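Local coordinates for molybdopterin-guanine dinucleotide biosynthesis protein B (Bacillus subtilis subsp. spizizenii, PDB 4OYH) that binds GTP, probably hydrolyses it weakly, and may act as an adapter in making and using the molybdopterin guanine dinucleotide form of the molybdenum cofactor, at residues F26-L39 against D159-K172. The protein carries 2 engineered substitutions. Sequence-based numbering, arbitrary orientation.
Sequences FIERILEKASEQGL and DDPVAVDLVLSQLK. Engineered in segment 159-172: Leu166 (natural residue Phe).
Val164 is the knob of this helix pair: its side chain enters the hollow formed by Phe26, Arg29, Ile30 and Lys33, where its CB lies 4.0 Å from Ile30 CG1. Helices 26-35 and 161-171 cross at -59° with their axes 9.5 Å apart at closest approach, and Ile30 and Val164 are the nearest CA pair at the crossing. On one flank Phe26, with CG anti to the backbone N (chi1 -171°), lays its ring across the first turns of the second helix; CZ reaches Val167 CG2 at 3.9 Å, the ring edge points at the carbonyl oxygen of Ala163, and Ile30 CD1 lies over one face toward the rim. Leu168 packs with its two methyls on neighbouring surfaces of helix 26-35 and Leu39: CD1 rests 3.8 Å from Lys33 CB, while CD2 touches Ile30 CG2 and both Ala34 CB and Leu39 CD2, the last 3.9 Å away. Beneath, Val167 and Leu171 reach Val13 of the central strand 12-16, and Ile30 meets Leu107, so both helices cover the same face of the parallel sheet of this P-loop NTPase fold, helix 23-35 being the one that follows the probable GTP-binding loop.

Charged groups border the apolar seam. The extended Lys33 chain runs past Leu168 to put NZ 2.7 Å from Asp165 OD1, on the syn lone pair, in a hydrogen-bonded salt bridge, whereas Arg29 NH2 and Asp159 OD1 make a long salt bridge of 3.7 Å with guanidinium and carboxylate planes 88° apart. A methionine in place of Lys33 would probably leave the Asp165 carboxylate without its cationic mate at this margin. The chemistry thus implies cohesion chiefly through apolar packing of branched aliphatic side chains and the Phe26 ring, with one hydrogen-bonded salt bridge and one long, probably weak one at its margin.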
ATOM      1  N   PHE A  26     -13.954  11.276 -15.074  1.00 27.22           N
ATOM      2  CA  PHE A  26     -14.903  10.200 -15.186  1.00 36.24           C
ATOM      3  C   PHE A  26     -14.855   9.243 -13.977  1.00 31.35           C
ATOM      4  O   PHE A  26     -15.876   8.991 -13.345  1.00 27.63           O
ATOM      5  CB  PHE A  26     -14.641   9.451 -16.485  1.00 28.22           C
ATOM      6  CG  PHE A  26     -15.670   8.480 -16.811  1.00 32.49           C
ATOM      7  CD1 PHE A  26     -16.989   8.837 -16.800  1.00 29.14           C
ATOM      8  CD2 PHE A  26     -15.320   7.166 -17.127  1.00 46.02           C
ATOM      9  CE1 PHE A  26     -17.966   7.892 -17.091  1.00 40.79           C
ATOM     10  CE2 PHE A  26     -16.271   6.242 -17.435  1.00 26.40           C
ATOM     11  CZ  PHE A  26     -17.595   6.590 -17.419  1.00 38.34           C
ATOM     12  N   ILE A  27     -13.662   8.758 -13.643  1.00 29.17           N
ATOM     13  CA  ILE A  27     -13.445   7.901 -12.477  1.00 33.88           C
ATOM     14  C   ILE A  27     -13.927   8.560 -11.192  1.00 33.26           C
ATOM     15  O   ILE A  27     -14.595   7.940 -10.366  1.00 34.46           O
ATOM     16  CB  ILE A  27     -11.943   7.497 -12.379  1.00 36.34           C
ATOM     17  CG1 ILE A  27     -11.673   6.285 -13.303  1.00 41.66           C
ATOM     18  CG2 ILE A  27     -11.536   7.099 -10.958  1.00 43.14           C
ATOM     19  CD1 ILE A  27     -10.376   6.378 -14.093  1.00 34.61           C
ATOM     20  N   GLU A  28     -13.595   9.828 -11.039  1.00 47.52           N
ATOM     21  CA  GLU A  28     -14.012  10.610  -9.887  1.00 40.67           C
ATOM     22  C   GLU A  28     -15.504  10.605  -9.705  1.00 37.74           C
ATOM     23  O   GLU A  28     -16.002  10.343  -8.615  1.00 38.96           O
ATOM     24  CB  GLU A  28     -13.569  12.045 -10.056  1.00 50.26           C
ATOM     25  CG  GLU A  28     -12.436  12.460  -9.231  1.00 62.65           C
ATOM     26  CD  GLU A  28     -12.589  13.915  -8.882  1.00 84.17           C
ATOM     27  OE1 GLU A  28     -12.698  14.723  -9.836  1.00 75.68           O
ATOM     28  OE2 GLU A  28     -12.616  14.243  -7.664  1.00 83.51           O
ATOM     29  N   ARG A  29     -16.207  10.965 -10.774  1.00 31.71           N
ATOM     30  CA  ARG A  29     -17.655  10.872 -10.815  1.00 40.41           C
ATOM     31  C   ARG A  29     -18.165   9.491 -10.416  1.00 39.51           C
ATOM     32  O   ARG A  29     -19.080   9.371  -9.609  1.00 64.03           O
ATOM     33  CB  ARG A  29     -18.171  11.224 -12.193  1.00 40.12           C
ATOM     34  CG  ARG A  29     -19.083  12.421 -12.220  1.00 68.72           C
ATOM     35  CD  ARG A  29     -18.305  13.721 -12.032  1.00 87.06           C
ATOM     36  NE  ARG A  29     -18.676  14.747 -13.013  1.00 92.78           N
ATOM     37  CZ  ARG A  29     -18.576  14.612 -14.338  1.00 92.03           C
ATOM     38  NH1 ARG A  29     -18.121  13.488 -14.887  1.00 84.32           N
ATOM     39  NH2 ARG A  29     -18.936  15.616 -15.123  1.00 87.23           N
ATOM     40  N   ILE A  30     -17.553   8.443 -10.932  1.00 37.14           N
ATOM     41  CA  ILE A  30     -17.952   7.088 -10.554  1.00 34.12           C
ATOM     42  C   ILE A  30     -17.706   6.757  -9.093  1.00 38.16           C
ATOM     43  O   ILE A  30     -18.524   6.097  -8.450  1.00 28.66           O
ATOM     44  CB  ILE A  30     -17.209   6.052 -11.358  1.00 35.58           C
ATOM     45  CG1 ILE A  30     -17.505   6.224 -12.856  1.00 36.61           C
ATOM     46  CG2 ILE A  30     -17.543   4.640 -10.841  1.00 27.94           C
ATOM     47  CD1 ILE A  30     -16.465   5.537 -13.742  1.00 39.65           C
ATOM     48  N   LEU A  31     -16.546   7.141  -8.575  1.00 30.34           N
ATOM     49  CA  LEU A  31     -16.251   6.815  -7.190  1.00 32.42           C
ATOM     50  C   LEU A  31     -17.147   7.580  -6.201  1.00 40.61           C
ATOM     51  O   LEU A  31     -17.612   6.997  -5.212  1.00 37.07           O
ATOM     52  CB  LEU A  31     -14.792   7.072  -6.879  1.00 31.40           C
ATOM     53  CG  LEU A  31     -13.818   6.166  -7.620  1.00 38.53           C
ATOM     54  CD1 LEU A  31     -12.374   6.609  -7.376  1.00 26.57           C
ATOM     55  CD2 LEU A  31     -14.022   4.706  -7.207  1.00 34.85           C
ATOM     56  N   GLU A  32     -17.408   8.855  -6.483  1.00 37.08           N
ATOM     57  CA  GLU A  32     -18.292   9.679  -5.652  1.00 47.53           C
ATOM     58  C   GLU A  32     -19.642   8.979  -5.563  1.00 55.68           C
ATOM     59  O   GLU A  32     -20.145   8.700  -4.478  1.00 51.16           O
ATOM     60  CB  GLU A  32     -18.440  11.105  -6.226  1.00 60.30           C
ATOM     61  CG  GLU A  32     -17.164  12.000  -6.083  1.00 70.59           C
ATOM     62  CD  GLU A  32     -16.975  13.068  -7.191  1.00 77.30           C
ATOM     63  OE1 GLU A  32     -16.021  13.877  -7.101  1.00 81.31           O
ATOM     64  OE2 GLU A  32     -17.764  13.102  -8.154  1.00 86.53           O
ATOM     65  N   LYS A  33     -20.202   8.630  -6.712  1.00 52.34           N
ATOM     66  CA  LYS A  33     -21.499   7.992  -6.704  1.00 51.18           C
ATOM     67  C   LYS A  33     -21.476   6.598  -6.068  1.00 46.10           C
ATOM     68  O   LYS A  33     -22.495   6.165  -5.563  1.00 51.30           O
ATOM     69  CB  LYS A  33     -22.076   7.917  -8.116  1.00 56.20           C
ATOM     70  CG  LYS A  33     -23.597   7.879  -8.113  1.00 69.12           C
ATOM     71  CD  LYS A  33     -24.206   8.391  -9.414  1.00 72.66           C
ATOM     72  CE  LYS A  33     -25.735   8.447  -9.333  1.00 71.19           C
ATOM     73  NZ  LYS A  33     -26.411   8.532 -10.675  1.00 78.09           N
ATOM     74  N   ALA A  34     -20.343   5.907  -6.059  1.00 42.49           N
ATOM     75  CA  ALA A  34     -20.261   4.615  -5.370  1.00 52.35           C
ATOM     76  C   ALA A  34     -20.234   4.736  -3.821  1.00 48.45           C
ATOM     77  O   ALA A  34     -20.716   3.838  -3.119  1.00 43.00           O
ATOM     78  CB  ALA A  34     -19.033   3.840  -5.841  1.00 43.13           C
ATOM     79  N   SER A  35     -19.647   5.816  -3.311  1.00 39.91           N
ATOM     80  CA  SER A  35     -19.669   6.139  -1.878  1.00 55.21           C
ATOM     81  C   SER A  35     -21.110   6.159  -1.373  1.00 58.72           C
ATOM     82  O   SER A  35     -21.533   5.230  -0.680  1.00 61.80           O
ATOM     83  CB  SER A  35     -18.998   7.487  -1.614  1.00 67.81           C
ATOM     84  OG  SER A  35     -17.626   7.458  -1.976  1.00 51.99           O
ATOM     85  N   GLU A  36     -21.875   7.187  -1.747  1.00 59.37           N
ATOM     86  CA  GLU A  36     -23.342   7.067  -1.737  1.00 58.87           C
ATOM     87  C   GLU A  36     -23.626   5.715  -2.392  1.00 62.02           C
ATOM     88  O   GLU A  36     -22.876   5.306  -3.250  1.00 67.76           O
ATOM     89  CB  GLU A  36     -24.020   8.202  -2.496  1.00 62.99           C
ATOM     90  CG  GLU A  36     -23.373   9.565  -2.307  1.00 91.03           C
ATOM     91  CD  GLU A  36     -23.315   9.999  -0.838  1.00113.35           C
ATOM     92  OE1 GLU A  36     -24.095   9.462  -0.018  1.00117.81           O
ATOM     93  OE2 GLU A  36     -22.488  10.879  -0.500  1.00113.85           O
ATOM     94  N   GLN A  37     -24.670   5.012  -1.983  1.00 57.37           N
ATOM     95  CA  GLN A  37     -24.883   3.608  -2.386  1.00 59.47           C
ATOM     96  C   GLN A  37     -24.024   2.626  -1.597  1.00 52.58           C
ATOM     97  O   GLN A  37     -24.228   1.430  -1.695  1.00 62.96           O
ATOM     98  CB  GLN A  37     -24.622   3.366  -3.879  1.00 51.96           C
ATOM     99  CG  GLN A  37     -25.211   4.421  -4.797  1.00 58.25           C
ATOM    100  CD  GLN A  37     -25.499   3.916  -6.188  1.00 61.51           C
ATOM    101  OE1 GLN A  37     -25.657   2.718  -6.412  1.00 72.52           O
ATOM    102  NE2 GLN A  37     -25.595   4.839  -7.134  1.00 62.63           N
ATOM    103  N   GLY A  38     -23.072   3.111  -0.811  1.00 56.42           N
ATOM    104  CA  GLY A  38     -22.339   2.234   0.087  1.00 58.39           C
ATOM    105  C   GLY A  38     -21.585   1.114  -0.600  1.00 59.76           C
ATOM    106  O   GLY A  38     -21.079   0.193   0.046  1.00 66.57           O
ATOM    107  N   LEU A  39     -21.503   1.204  -1.920  1.00 62.03           N
ATOM    108  CA  LEU A  39     -20.783   0.235  -2.712  1.00 57.92           C
ATOM    109  C   LEU A  39     -19.319   0.255  -2.274  1.00 57.40           C
ATOM    110  O   LEU A  39     -18.775   1.314  -1.970  1.00 60.29           O
ATOM    111  CB  LEU A  39     -20.953   0.556  -4.192  1.00 60.07           C
ATOM    112  CG  LEU A  39     -20.184  -0.325  -5.171  1.00 63.31           C
ATOM    113  CD1 LEU A  39     -20.675  -1.771  -5.155  1.00 66.39           C
ATOM    114  CD2 LEU A  39     -20.278   0.279  -6.559  1.00 54.31           C
ATOM    115  N   ASP A 159     -19.983  13.901 -20.433  1.00 68.90           N
ATOM    116  CA  ASP A 159     -20.633  14.351 -19.202  1.00 76.14           C
ATOM    117  C   ASP A 159     -22.000  13.703 -18.994  1.00 70.92           C
ATOM    118  O   ASP A 159     -22.745  14.095 -18.096  1.00 72.11           O
ATOM    119  CB  ASP A 159     -20.778  15.872 -19.214  1.00 84.99           C
ATOM    120  CG  ASP A 159     -19.450  16.586 -19.404  1.00 94.25           C
ATOM    121  OD1 ASP A 159     -18.457  16.180 -18.759  1.00 87.56           O
ATOM    122  OD2 ASP A 159     -19.397  17.556 -20.196  1.00105.64           O
ATOM    123  N   ASP A 160     -22.307  12.698 -19.810  1.00 69.98           N
ATOM    124  CA  ASP A 160     -23.559  11.957 -19.710  1.00 58.41           C
ATOM    125  C   ASP A 160     -23.570  11.079 -18.443  1.00 61.14           C
ATOM    126  O   ASP A 160     -22.713  10.193 -18.288  1.00 54.59           O
ATOM    127  CB  ASP A 160     -23.753  11.108 -20.976  1.00 61.19           C
ATOM    128  CG  ASP A 160     -25.207  10.653 -21.197  1.00 60.07           C
ATOM    129  OD1 ASP A 160     -25.889  10.267 -20.229  1.00 60.10           O
ATOM    130  OD2 ASP A 160     -25.663  10.665 -22.363  1.00 71.40           O
ATOM    131  N   PRO A 161     -24.537  11.319 -17.528  1.00 68.01           N
ATOM    132  CA  PRO A 161     -24.631  10.565 -16.271  1.00 51.48           C
ATOM    133  C   PRO A 161     -24.989   9.102 -16.444  1.00 42.65           C
ATOM    134  O   PRO A 161     -24.711   8.289 -15.561  1.00 37.13           O
ATOM    135  CB  PRO A 161     -25.756  11.278 -15.518  1.00 56.60           C
ATOM    136  CG  PRO A 161     -26.581  11.878 -16.572  1.00 60.69           C
ATOM    137  CD  PRO A 161     -25.604  12.333 -17.612  1.00 67.50           C
ATOM    138  N   VAL A 162     -25.653   8.777 -17.541  1.00 47.82           N
ATOM    139  CA  VAL A 162     -25.965   7.383 -17.839  1.00 51.17           C
ATOM    140  C   VAL A 162     -24.665   6.584 -17.948  1.00 42.99           C
ATOM    141  O   VAL A 162     -24.615   5.443 -17.518  1.00 34.87           O
ATOM    142  CB  VAL A 162     -26.773   7.245 -19.144  1.00 48.63           C
ATOM    143  CG1 VAL A 162     -27.067   5.790 -19.443  1.00 40.55           C
ATOM    144  CG2 VAL A 162     -28.065   8.015 -19.026  1.00 47.83           C
ATOM    145  N   ALA A 163     -23.622   7.209 -18.494  1.00 36.62           N
ATOM    146  CA  ALA A 163     -22.349   6.541 -18.700  1.00 43.34           C
ATOM    147  C   ALA A 163     -21.693   6.221 -17.381  1.00 37.30           C
ATOM    148  O   ALA A 163     -21.097   5.174 -17.267  1.00 27.61           O
ATOM    149  CB  ALA A 163     -21.408   7.387 -19.573  1.00 38.80           C
ATOM    150  N   VAL A 164     -21.793   7.084 -16.370  1.00 37.54           N
ATOM    151  CA  VAL A 164     -21.251   6.670 -15.083  1.00 42.26           C
ATOM    152  C   VAL A 164     -22.188   5.635 -14.441  1.00 29.61           C
ATOM    153  O   VAL A 164     -21.720   4.744 -13.727  1.00 33.72           O
ATOM    154  CB  VAL A 164     -20.983   7.843 -14.085  1.00 53.22           C
ATOM    155  CG1 VAL A 164     -20.813   9.187 -14.793  1.00 51.72           C
ATOM    156  CG2 VAL A 164     -22.021   7.894 -13.015  1.00 47.63           C
ATOM    157  N   ASP A 165     -23.486   5.736 -14.712  1.00 31.40           N
ATOM    158  CA  ASP A 165     -24.482   4.773 -14.189  1.00 34.19           C
ATOM    159  C   ASP A 165     -24.301   3.407 -14.859  1.00 44.62           C
ATOM    160  O   ASP A 165     -24.536   2.363 -14.251  1.00 36.32           O
ATOM    161  CB  ASP A 165     -25.924   5.266 -14.414  1.00 43.92           C
ATOM    162  CG  ASP A 165     -26.369   6.352 -13.404  1.00 69.30           C
ATOM    163  OD1 ASP A 165     -25.703   6.548 -12.362  1.00 75.40           O
ATOM    164  OD2 ASP A 165     -27.414   7.006 -13.647  1.00 84.96           O
ATOM    165  N   LEU A 166     -23.868   3.419 -16.116  1.00 38.94           N
ATOM    166  CA  LEU A 166     -23.613   2.190 -16.824  1.00 42.74           C
ATOM    167  C   LEU A 166     -22.454   1.501 -16.137  1.00 34.08           C
ATOM    168  O   LEU A 166     -22.447   0.296 -15.994  1.00 33.27           O
ATOM    169  CB  LEU A 166     -23.332   2.452 -18.315  1.00 32.89           C
ATOM    170  CG  LEU A 166     -22.963   1.246 -19.182  1.00 28.76           C
ATOM    171  CD1 LEU A 166     -23.255   1.521 -20.615  1.00 37.00           C
ATOM    172  CD2 LEU A 166     -21.493   0.897 -19.106  1.00 31.76           C
ATOM    173  N   VAL A 167     -21.475   2.246 -15.673  1.00 34.20           N
ATOM    174  CA  VAL A 167     -20.328   1.574 -15.088  1.00 37.10           C
ATOM    175  C   VAL A 167     -20.703   0.961 -13.748  1.00 31.61           C
ATOM    176  O   VAL A 167     -20.271  -0.134 -13.413  1.00 31.29           O
ATOM    177  CB  VAL A 167     -19.137   2.518 -14.916  1.00 29.43           C
ATOM    178  CG1 VAL A 167     -18.002   1.805 -14.190  1.00 28.06           C
ATOM    179  CG2 VAL A 167     -18.649   3.004 -16.248  1.00 30.14           C
ATOM    180  N   LEU A 168     -21.543   1.660 -13.001  1.00 36.52           N
ATOM    181  CA  LEU A 168     -21.897   1.228 -11.665  1.00 32.35           C
ATOM    182  C   LEU A 168     -22.773   0.007 -11.698  1.00 35.25           C
ATOM    183  O   LEU A 168     -22.709  -0.861 -10.812  1.00 42.58           O
ATOM    184  CB  LEU A 168     -22.587   2.364 -10.916  1.00 42.51           C
ATOM    185  CG  LEU A 168     -21.613   3.458 -10.481  1.00 36.89           C
ATOM    186  CD1 LEU A 168     -22.303   4.785 -10.278  1.00 64.52           C
ATOM    187  CD2 LEU A 168     -20.962   3.037  -9.222  1.00 38.43           C
ATOM    188  N   SER A 169     -23.573  -0.105 -12.735  1.00 30.82           N
ATOM    189  CA  SER A 169     -24.464  -1.244 -12.812  1.00 41.98           C
ATOM    190  C   SER A 169     -23.607  -2.465 -13.087  1.00 42.89           C
ATOM    191  O   SER A 169     -23.926  -3.560 -12.603  1.00 42.19           O
ATOM    192  CB  SER A 169     -25.565  -1.047 -13.879  1.00 45.60           C
ATOM    193  OG  SER A 169     -25.138  -1.470 -15.165  1.00 62.02           O
ATOM    194  N   GLN A 170     -22.502  -2.290 -13.819  1.00 37.03           N
ATOM    195  CA  GLN A 170     -21.651  -3.440 -14.133  1.00 37.30           C
ATOM    196  C   GLN A 170     -20.833  -3.784 -12.913  1.00 39.15           C
ATOM    197  O   GLN A 170     -20.494  -4.934 -12.696  1.00 40.92           O
ATOM    198  CB  GLN A 170     -20.715  -3.173 -15.322  1.00 45.98           C
ATOM    199  CG  GLN A 170     -21.390  -2.663 -16.597  1.00 43.39           C
ATOM    200  CD  GLN A 170     -22.479  -3.565 -17.080  1.00 43.08           C
ATOM    201  OE1 GLN A 170     -22.240  -4.697 -17.485  1.00 35.12           O
ATOM    202  NE2 GLN A 170     -23.689  -3.076 -17.032  1.00 43.91           N
ATOM    203  N   LEU A 171     -20.491  -2.783 -12.109  1.00 29.85           N
ATOM    204  CA  LEU A 171     -19.784  -3.086 -10.869  1.00 32.26           C
ATOM    205  C   LEU A 171     -20.731  -3.717  -9.835  1.00 40.85           C
ATOM    206  O   LEU A 171     -20.251  -4.322  -8.889  1.00 31.25           O
ATOM    207  CB  LEU A 171     -19.122  -1.839 -10.317  1.00 29.78           C
ATOM    208  CG  LEU A 171     -18.086  -1.173 -11.256  1.00 30.55           C
ATOM    209  CD1 LEU A 171     -17.633   0.152 -10.691  1.00 28.30           C
ATOM    210  CD2 LEU A 171     -16.900  -2.077 -11.497  1.00 27.25           C
ATOM    211  N   LYS A 172     -22.048  -3.622 -10.101  1.00 53.11           N
ATOM    212  CA  LYS A 172     -23.194  -3.990  -9.219  1.00 47.54           C
ATOM    213  C   LYS A 172     -23.332  -3.022  -8.045  1.00 47.59           C
ATOM    214  O   LYS A 172     -23.950  -1.946  -8.178  1.00 46.62           O
ATOM    215  CB  LYS A 172     -23.095  -5.430  -8.710  1.00 34.98           C
ATOM    216  CG  LYS A 172     -22.762  -6.412  -9.803  1.00 58.43           C
ATOM    217  CD  LYS A 172     -23.122  -7.828  -9.393  1.00 78.59           C
ATOM    218  CE  LYS A 172     -24.517  -8.223  -9.873  1.00 80.42           C
ATOM    219  NZ  LYS A 172     -25.027  -9.426  -9.146  1.00 84.29           N
TER